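Local structure of RE68036p (Drosophila melanogaster, 1SQH) at residues Phe227-Gly235 / Ile260-Trp271; Gly249-Ser257 / Ala281-Gln289. The protein has not been characterised functionally but is probably an acyltransferase of the GNAT type, perhaps transferring acyl groups to the amino group of glycine. All coordinates share one frame; numbering follows the deposited sequence.

Contact 1: residues Phe227-Gly235 / Ile260-Trp271; sequences FQNDFSGLG and IARGEEITLTAW
In a beta-alpha-beta unit consistent with the GNAT acyltransferase fold, Leu-234 and Thr-269 join the starts of two parallel strands that then splay apart. Leu-234 N donates to Thr-269 O across 2.7 Å, nearly straight at 166°. Beyond this bond the backbones diverge, the CA atoms of Gly-235 and Trp-271 lying 7.0 Å apart, and a water accepting from Trp-271 N also donates to Leu-234 O. Gly-233 suits its place because a CB there would run into Thr-269 O.

The turn before Leu-234 is organised by Asn-229, whose OD1 accepts from Phe-231 N, making an Asx turn, and from Gly-233 N on the opposite face of the amide plane. Its ND2 donates to a water that in turn donates to Thr-269 OG1. That hydroxyl gives its own proton to a second water, which reaches Phe-231 O and Thr-267 O, so a short side chain with a hydroxyl fits well here.

Ile-260, on the connecting helix, presses its CD1 against Gln-228 CG at 3.6 Å, while Leu-234 CD1 meets Leu-268 CD1 at 3.7 Å. Nearby, Glu-264 forms a salt bridge with Lys-44, and Ser-232 OG bonds to Asn-41, both partners on helix 34-51.

With CG opposite its carbonyl carbon (chi1 -76°), Phe-231 presents a ring face to the indole edge of Trp-271, the planes 67° apart. A serine at Phe-231 would probably leave the NE1 side of the indole without this aromatic face and open a gap beside it, although Phe-34 and Trp-296 also meet the indole. Trp-271 NE1 sits over the Phe-231 face toward its rim, 3.3 Å from CE1.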
loop_
_atom_site.group_PDB
_atom_site.type_symbol
_atom_site.label_atom_id
_atom_site.label_comp_id
_atom_site.label_asym_id
_atom_site.label_seq_id
_atom_site.Cartn_x
_atom_site.Cartn_y
_atom_site.Cartn_z
ATOM N N PHE A 227 -11.499 0.020 -1.463
ATOM C CA PHE A 227 -10.622 -0.551 -2.489
ATOM C C PHE A 227 -9.741 -1.656 -1.941
ATOM O O PHE A 227 -9.608 -1.810 -0.723
ATOM C CB PHE A 227 -9.640 0.497 -3.018
ATOM C CG PHE A 227 -10.208 1.441 -4.015
ATOM C CD1 PHE A 227 -10.945 2.550 -3.608
ATOM C CD2 PHE A 227 -9.948 1.256 -5.375
ATOM C CE1 PHE A 227 -11.414 3.471 -4.544
ATOM C CE2 PHE A 227 -10.413 2.166 -6.325
ATOM C CZ PHE A 227 -11.145 3.279 -5.912
ATOM N N GLN A 228 -9.132 -2.418 -2.850
ATOM C CA GLN A 228 -8.152 -3.415 -2.445
ATOM C C GLN A 228 -6.917 -2.525 -2.583
ATOM O O GLN A 228 -6.872 -1.701 -3.492
ATOM C CB GLN A 228 -8.056 -4.571 -3.442
ATOM C CG GLN A 228 -7.059 -5.641 -2.985
ATOM C CD GLN A 228 -7.136 -6.912 -3.806
ATOM O OE1 GLN A 228 -6.716 -7.980 -3.353
ATOM N NE2 GLN A 228 -7.661 -6.806 -5.015
ATOM N N ASN A 229 -5.921 -2.668 -1.716
ATOM C CA ASN A 229 -4.761 -1.779 -1.812
ATOM C C ASN A 229 -3.477 -2.398 -2.355
ATOM O O ASN A 229 -3.483 -3.520 -2.869
ATOM C CB ASN A 229 -4.498 -1.124 -0.448
ATOM C CG ASN A 229 -3.950 -2.089 0.575
ATOM O OD1 ASN A 229 -3.792 -3.282 0.312
ATOM N ND2 ASN A 229 -3.645 -1.574 1.759
ATOM N N ASP A 230 -2.371 -1.661 -2.245
ATOM C CA ASP A 230 -1.100 -2.150 -2.759
ATOM C C ASP A 230 -0.424 -3.199 -1.871
ATOM O O ASP A 230 0.750 -3.532 -2.057
ATOM C CB ASP A 230 -0.148 -0.978 -3.065
ATOM C CG ASP A 230 -0.107 0.077 -1.954
ATOM O OD1 ASP A 230 -0.907 0.007 -0.994
ATOM O OD2 ASP A 230 0.739 0.996 -2.056
ATOM N N PHE A 231 -1.184 -3.721 -0.913
ATOM C CA PHE A 231 -0.710 -4.775 -0.025
ATOM C C PHE A 231 -1.747 -5.901 -0.113
ATOM O O PHE A 231 -1.757 -6.827 0.705
ATOM C CB PHE A 231 -0.604 -4.290 1.430
ATOM C CG PHE A 231 0.588 -3.409 1.694
ATOM C CD1 PHE A 231 0.517 -2.034 1.484
ATOM C CD2 PHE A 231 1.791 -3.966 2.143
ATOM C CE1 PHE A 231 1.631 -1.211 1.713
ATOM C CE2 PHE A 231 2.914 -3.166 2.374
ATOM C CZ PHE A 231 2.836 -1.778 2.161
ATOM N N SER A 232 -2.613 -5.794 -1.123
ATOM C CA SER A 232 -3.687 -6.757 -1.385
ATOM C C SER A 232 -4.699 -6.790 -0.260
ATOM O O SER A 232 -5.536 -7.696 -0.186
ATOM C CB SER A 232 -3.120 -8.161 -1.610
ATOM O OG SER A 232 -2.365 -8.199 -2.805
ATOM N N GLY A 233 -4.617 -5.786 0.611
ATOM C CA GLY A 233 -5.528 -5.669 1.734
ATOM C C GLY A 233 -6.561 -4.587 1.473
ATOM O O GLY A 233 -6.873 -4.288 0.323
ATOM N N LEU A 234 -7.078 -3.983 2.536
ATOM C CA LEU A 234 -8.097 -2.938 2.414
ATOM C C LEU A 234 -7.505 -1.544 2.389
ATOM O O LEU A 234 -6.507 -1.279 3.056
ATOM C CB LEU A 234 -9.091 -3.006 3.581
ATOM C CG LEU A 234 -10.317 -3.922 3.560
ATOM C CD1 LEU A 234 -9.969 -5.284 2.998
ATOM C CD2 LEU A 234 -10.870 -4.031 4.983
ATOM N N GLY A 235 -8.143 -0.653 1.637
ATOM C CA GLY A 235 -7.673 0.719 1.573
ATOM C C GLY A 235 -8.688 1.727 1.044
ATOM O O GLY A 235 -9.715 1.360 0.469
ATOM N N ILE A 260 -11.911 -10.634 -0.775
ATOM C CA ILE A 260 -10.503 -10.838 -1.065
ATOM C C ILE A 260 -10.049 -12.214 -0.610
ATOM O O ILE A 260 -9.404 -12.933 -1.354
ATOM C CB ILE A 260 -9.601 -9.772 -0.380
ATOM C CG1 ILE A 260 -9.848 -8.390 -1.002
ATOM C CG2 ILE A 260 -8.119 -10.175 -0.528
ATOM C CD1 ILE A 260 -9.019 -7.274 -0.379
ATOM N N ALA A 261 -10.389 -12.575 0.617
ATOM C CA ALA A 261 -9.979 -13.864 1.170
ATOM C C ALA A 261 -10.512 -15.064 0.398
ATOM O O ALA A 261 -9.868 -16.109 0.343
ATOM C CB ALA A 261 -10.401 -13.962 2.639
ATOM N N ARG A 262 -11.677 -14.921 -0.214
ATOM C CA ARG A 262 -12.223 -16.052 -0.941
ATOM C C ARG A 262 -11.762 -16.091 -2.389
ATOM O O ARG A 262 -11.983 -17.070 -3.091
ATOM C CB ARG A 262 -13.746 -16.039 -0.857
ATOM C CG ARG A 262 -14.239 -16.146 0.567
ATOM C CD ARG A 262 -15.526 -16.921 0.626
ATOM N NE ARG A 262 -15.984 -17.144 1.995
ATOM C CZ ARG A 262 -17.043 -17.889 2.302
ATOM N NH1 ARG A 262 -17.743 -18.476 1.335
ATOM N NH2 ARG A 262 -17.403 -18.046 3.566
ATOM N N GLY A 263 -11.108 -15.021 -2.825
ATOM C CA GLY A 263 -10.620 -14.968 -4.187
ATOM C C GLY A 263 -9.134 -15.254 -4.232
ATOM O O GLY A 263 -8.591 -15.591 -5.280
ATOM N N GLU A 264 -8.457 -15.116 -3.098
ATOM C CA GLU A 264 -7.029 -15.383 -3.072
ATOM C C GLU A 264 -6.604 -15.684 -1.651
ATOM O O GLU A 264 -7.274 -15.287 -0.684
ATOM C CB GLU A 264 -6.237 -14.186 -3.641
ATOM C CG GLU A 264 -6.159 -12.955 -2.724
ATOM C CD GLU A 264 -5.679 -11.693 -3.449
ATOM O OE1 GLU A 264 -6.526 -10.846 -3.817
ATOM O OE2 GLU A 264 -4.455 -11.553 -3.656
ATOM N N GLU A 265 -5.495 -16.398 -1.516
ATOM C CA GLU A 265 -5.014 -16.741 -0.199
ATOM C C GLU A 265 -3.946 -15.802 0.352
ATOM O O GLU A 265 -2.774 -15.935 0.039
ATOM C CB GLU A 265 -4.474 -18.169 -0.168
ATOM C CG GLU A 265 -4.103 -18.612 1.250
ATOM C CD GLU A 265 -3.492 -20.003 1.311
ATOM O OE1 GLU A 265 -2.362 -20.182 0.805
ATOM O OE2 GLU A 265 -4.144 -20.917 1.870
ATOM N N ILE A 266 -4.369 -14.839 1.156
ATOM C CA ILE A 266 -3.441 -13.936 1.814
ATOM C C ILE A 266 -4.075 -13.370 3.063
ATOM O O ILE A 266 -5.290 -13.422 3.252
ATOM C CB ILE A 266 -2.982 -12.740 0.938
ATOM C CG1 ILE A 266 -4.103 -12.303 0.009
ATOM C CG2 ILE A 266 -1.688 -13.078 0.230
ATOM C CD1 ILE A 266 -5.237 -11.615 0.708
ATOM N N THR A 267 -3.223 -12.852 3.930
ATOM C CA THR A 267 -3.660 -12.230 5.164
ATOM C C THR A 267 -4.311 -10.913 4.758
ATOM O O THR A 267 -3.798 -10.213 3.884
ATOM C CB THR A 267 -2.451 -11.900 6.029
ATOM O OG1 THR A 267 -1.573 -13.028 6.041
ATOM C CG2 THR A 267 -2.878 -11.542 7.439
ATOM N N LEU A 268 -5.442 -10.579 5.358
ATOM C CA LEU A 268 -6.058 -9.307 5.048
ATOM C C LEU A 268 -5.385 -8.281 5.962
ATOM O O LEU A 268 -5.039 -8.599 7.103
ATOM C CB LEU A 268 -7.557 -9.353 5.335
ATOM C CG LEU A 268 -8.473 -9.731 4.173
ATOM C CD1 LEU A 268 -8.417 -8.609 3.145
ATOM C CD2 LEU A 268 -8.060 -11.075 3.550
ATOM N N THR A 269 -5.181 -7.061 5.472
ATOM C CA THR A 269 -4.566 -6.032 6.307
ATOM C C THR A 269 -5.095 -4.685 5.880
ATOM O O THR A 269 -5.831 -4.583 4.898
ATOM C CB THR A 269 -3.028 -5.982 6.160
ATOM O OG1 THR A 269 -2.696 -5.601 4.820
ATOM C CG2 THR A 269 -2.396 -7.336 6.474
ATOM N N ALA A 270 -4.722 -3.650 6.623
ATOM C CA ALA A 270 -5.131 -2.290 6.297
ATOM C C ALA A 270 -4.192 -1.317 6.979
ATOM O O ALA A 270 -3.779 -1.528 8.126
ATOM C CB ALA A 270 -6.560 -2.034 6.750
ATOM N N TRP A 271 -3.840 -0.263 6.254
ATOM C CA TRP A 271 -2.977 0.783 6.774
ATOM C C TRP A 271 -3.857 1.982 7.109
ATOM O O TRP A 271 -4.509 2.536 6.232
ATOM C CB TRP A 271 -1.951 1.191 5.721
ATOM C CG TRP A 271 -0.743 0.303 5.666
ATOM C CD1 TRP A 271 -0.327 -0.456 4.607
ATOM C CD2 TRP A 271 0.245 0.144 6.689
ATOM N NE1 TRP A 271 0.869 -1.073 4.904
ATOM C CE2 TRP A 271 1.240 -0.721 6.178
ATOM C CE3 TRP A 271 0.388 0.653 7.988
ATOM C CZ2 TRP A 271 2.369 -1.088 6.927
ATOM C CZ3 TRP A 271 1.506 0.290 8.729
ATOM C CH2 TRP A 271 2.485 -0.573 8.193
HETATM O O HOH W 1 -2.801 -3.025 3.957
HETATM O O HOH W 2 -3.405 -7.548 2.993
HETATM O O HOH W 3 -5.441 0.643 4.339
#

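Contact 2: residues Gly249-Ser257 / Ala281-Gln289; sequences GGLLAAAMS and ALLKRIGYQ
Apolar contacts between Ala-253 and the pair Leu-282 and Ile-286 bring helix 249-257 against helix 281-286, the axes passing 9.6 Å apart and crossing at -47°. Where Leu-282 and Ile-286 pack, the first helix offers the small residues Gly-249, Gly-250, Ala-253 and Ala-254, so the larger side chains of the second can press close to its backbone. Ile-286 CD1 comes closest to the first helix among these apolar groups: it lies 3.5 Å from Ala-253 CB, tighter than usual for two carbons, and 3.4 Å from Ala-254 N. Leu-282 holds CG between its backbone N and carbonyl carbon (chi1 69°), a setting seldom used on helices, and from there its CD1 touches Ala-253 CB at 3.7 Å while CD2 lies beside the backbone of Gly-249 and Gly-250.

The polar contacts lie at the other end of the interface. Tyr-288 OH donates to Ser-257 OG at 2.9 Å, the serine oxygen lying at the edge of the phenol and in its plane. Ser-257 OG then donates to Ala-253 O at 2.7 Å, meeting that carbonyl from the face opposite Ser-257 N. A serine suits this spot because one hydroxyl can both accept the phenol proton and return its own to the preceding helical turn.

Backbone bonds and ring packing place the tyrosine. Gly-287, with its positive phi of 129°, ends the helix in a Schellman motif, and Tyr-288 N donates to Leu-283 O. Leu-283 CD2 lies over one face of the phenol ring, off toward the rim. Two crossed helices, following successive strands and laid on one side of them, are characteristic of the C-terminal half of GNAT-type domains.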
loop_
_atom_site.group_PDB
_atom_site.type_symbol
_atom_site.label_atom_id
_atom_site.label_comp_id
_atom_site.label_asym_id
_atom_site.label_seq_id
_atom_site.Cartn_x
_atom_site.Cartn_y
_atom_site.Cartn_z
ATOM N N GLY A 249 -19.747 1.885 6.626
ATOM C CA GLY A 249 -18.307 1.779 6.751
ATOM C C GLY A 249 -17.888 0.385 7.161
ATOM O O GLY A 249 -16.977 -0.196 6.569
ATOM N N GLY A 250 -18.561 -0.152 8.175
ATOM C CA GLY A 250 -18.245 -1.485 8.646
ATOM C C GLY A 250 -18.670 -2.543 7.641
ATOM O O GLY A 250 -18.055 -3.609 7.545
ATOM N N LEU A 251 -19.722 -2.248 6.885
ATOM C CA LEU A 251 -20.216 -3.188 5.887
ATOM C C LEU A 251 -19.189 -3.336 4.766
ATOM O O LEU A 251 -18.853 -4.455 4.368
ATOM C CB LEU A 251 -21.567 -2.712 5.327
ATOM C CG LEU A 251 -22.316 -3.721 4.451
ATOM C CD1 LEU A 251 -23.803 -3.439 4.498
ATOM C CD2 LEU A 251 -21.800 -3.660 3.034
ATOM N N LEU A 252 -18.684 -2.214 4.260
ATOM C CA LEU A 252 -17.688 -2.270 3.194
ATOM C C LEU A 252 -16.494 -3.092 3.650
ATOM O O LEU A 252 -16.094 -4.051 2.983
ATOM C CB LEU A 252 -17.203 -0.866 2.790
ATOM C CG LEU A 252 -17.936 -0.065 1.694
ATOM C CD1 LEU A 252 -18.282 -0.978 0.521
ATOM C CD2 LEU A 252 -19.184 0.541 2.242
ATOM N N ALA A 253 -15.935 -2.739 4.801
ATOM C CA ALA A 253 -14.770 -3.458 5.303
ATOM C C ALA A 253 -14.997 -4.959 5.451
ATOM O O ALA A 253 -14.114 -5.761 5.140
ATOM C CB ALA A 253 -14.305 -2.860 6.636
ATOM N N ALA A 254 -16.167 -5.350 5.935
ATOM C CA ALA A 254 -16.436 -6.775 6.110
ATOM C C ALA A 254 -16.526 -7.459 4.749
ATOM O O ALA A 254 -15.870 -8.482 4.510
ATOM C CB ALA A 254 -17.733 -6.977 6.907
ATOM N N ALA A 255 -17.311 -6.874 3.844
ATOM C CA ALA A 255 -17.497 -7.439 2.513
ATOM C C ALA A 255 -16.179 -7.565 1.749
ATOM O O ALA A 255 -15.857 -8.638 1.220
ATOM C CB ALA A 255 -18.482 -6.595 1.724
HETATM N N MSE A 256 -15.414 -6.478 1.682
HETATM C CA MSE A 256 -14.139 -6.540 0.979
HETATM C C MSE A 256 -13.205 -7.606 1.588
HETATM O O MSE A 256 -12.533 -8.333 0.856
HETATM C CB MSE A 256 -13.452 -5.176 1.000
HETATM C CG MSE A 256 -12.216 -5.113 0.134
HETATM SE SE MSE A 256 -12.673 -5.010 -1.757
HETATM C CE MSE A 256 -12.730 -6.896 -2.128
ATOM N N SER A 257 -13.160 -7.697 2.920
ATOM C CA SER A 257 -12.302 -8.685 3.590
ATOM C C SER A 257 -12.668 -10.100 3.128
ATOM O O SER A 257 -11.794 -10.906 2.766
ATOM C CB SER A 257 -12.440 -8.579 5.114
ATOM O OG SER A 257 -11.933 -7.345 5.599
ATOM N N ALA A 281 -11.465 1.258 15.098
ATOM C CA ALA A 281 -12.551 0.637 15.835
ATOM C C ALA A 281 -13.393 -0.317 14.995
ATOM O O ALA A 281 -13.683 -1.429 15.443
ATOM C CB ALA A 281 -13.439 1.702 16.458
ATOM N N LEU A 282 -13.790 0.097 13.792
ATOM C CA LEU A 282 -14.610 -0.792 12.957
ATOM C C LEU A 282 -13.789 -1.961 12.428
ATOM O O LEU A 282 -14.318 -3.043 12.193
ATOM C CB LEU A 282 -15.270 -0.023 11.801
ATOM C CG LEU A 282 -14.492 0.559 10.610
ATOM C CD1 LEU A 282 -14.289 -0.515 9.529
ATOM C CD2 LEU A 282 -15.299 1.714 10.016
ATOM N N LEU A 283 -12.490 -1.757 12.251
ATOM C CA LEU A 283 -11.664 -2.857 11.764
ATOM C C LEU A 283 -11.479 -3.856 12.886
ATOM O O LEU A 283 -11.433 -5.065 12.671
ATOM C CB LEU A 283 -10.302 -2.359 11.291
ATOM C CG LEU A 283 -10.290 -1.683 9.919
ATOM C CD1 LEU A 283 -8.902 -1.143 9.647
ATOM C CD2 LEU A 283 -10.711 -2.680 8.848
ATOM N N LYS A 284 -11.386 -3.328 14.095
ATOM C CA LYS A 284 -11.203 -4.158 15.264
ATOM C C LYS A 284 -12.436 -5.026 15.491
ATOM O O LYS A 284 -12.311 -6.195 15.830
ATOM C CB LYS A 284 -10.957 -3.272 16.482
ATOM C CG LYS A 284 -9.975 -3.837 17.463
ATOM C CD LYS A 284 -9.683 -2.795 18.528
ATOM C CE LYS A 284 -8.390 -3.081 19.267
ATOM N NZ LYS A 284 -8.101 -1.962 20.209
ATOM N N ARG A 285 -13.618 -4.445 15.292
ATOM C CA ARG A 285 -14.884 -5.154 15.485
ATOM C C ARG A 285 -15.012 -6.338 14.520
ATOM O O ARG A 285 -15.628 -7.357 14.836
ATOM C CB ARG A 285 -16.061 -4.191 15.290
ATOM C CG ARG A 285 -17.415 -4.761 15.684
ATOM C CD ARG A 285 -18.545 -3.774 15.389
ATOM N NE ARG A 285 -19.814 -4.209 15.971
ATOM C CZ ARG A 285 -20.627 -5.120 15.433
ATOM N NH1 ARG A 285 -20.319 -5.698 14.284
ATOM N NH2 ARG A 285 -21.746 -5.470 16.059
ATOM N N ILE A 286 -14.428 -6.197 13.340
ATOM C CA ILE A 286 -14.468 -7.264 12.355
ATOM C C ILE A 286 -13.479 -8.360 12.751
ATOM O O ILE A 286 -13.629 -9.519 12.351
ATOM C CB ILE A 286 -14.126 -6.721 10.945
ATOM C CG1 ILE A 286 -15.313 -5.900 10.427
ATOM C CG2 ILE A 286 -13.779 -7.870 10.005
ATOM C CD1 ILE A 286 -15.040 -5.113 9.170
ATOM N N GLY A 287 -12.475 -7.985 13.547
ATOM C CA GLY A 287 -11.483 -8.950 13.997
ATOM C C GLY A 287 -10.031 -8.556 13.775
ATOM O O GLY A 287 -9.124 -9.244 14.243
ATOM N N TYR A 288 -9.807 -7.463 13.054
ATOM C CA TYR A 288 -8.449 -6.988 12.770
ATOM C C TYR A 288 -7.715 -6.622 14.057
ATOM O O TYR A 288 -8.320 -6.084 14.986
ATOM C CB TYR A 288 -8.488 -5.742 11.870
ATOM C CG TYR A 288 -8.666 -6.015 10.393
ATOM C CD1 TYR A 288 -7.568 -6.089 9.535
ATOM C CD2 TYR A 288 -9.942 -6.209 9.854
ATOM C CE1 TYR A 288 -7.739 -6.349 8.166
ATOM C CE2 TYR A 288 -10.125 -6.470 8.498
ATOM C CZ TYR A 288 -9.027 -6.538 7.658
ATOM O OH TYR A 288 -9.228 -6.783 6.313
ATOM N N GLN A 289 -6.415 -6.904 14.108
ATOM C CA GLN A 289 -5.633 -6.550 15.287
ATOM C C GLN A 289 -4.472 -5.673 14.839
ATOM O O GLN A 289 -4.010 -5.768 13.701
ATOM C CB GLN A 289 -5.092 -7.793 15.994
ATOM C CG GLN A 289 -4.208 -8.635 15.112
ATOM C CD GLN A 289 -3.567 -9.795 15.857
ATOM O OE1 GLN A 289 -2.655 -9.604 16.667
ATOM N NE2 GLN A 289 -4.041 -11.011 15.581
#

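In the fold
Both contacts draw on helix 248-263, and their segments alternate along the chain, so strand 234-239, the helix, strand 268-273 and helix 277-286 are knitted into one unit. Contact 1 is deeply buried near the middle of the molecule, where backbone bonding and waters join the edges of two sheets, an aromatic pair ties the turn to one of them, and helix 34-51 lies alongside. Contact 2 is farther out and only partly buried; it relies on close apolar fit between helices and a single side-chain bond across it. They touch directly: Leu-234 CD2 and Leu-268 CB pack on Tyr-288 OH, and Leu-234 CD1 meets Met-256 CG, so the strand junction passes into the helical layer.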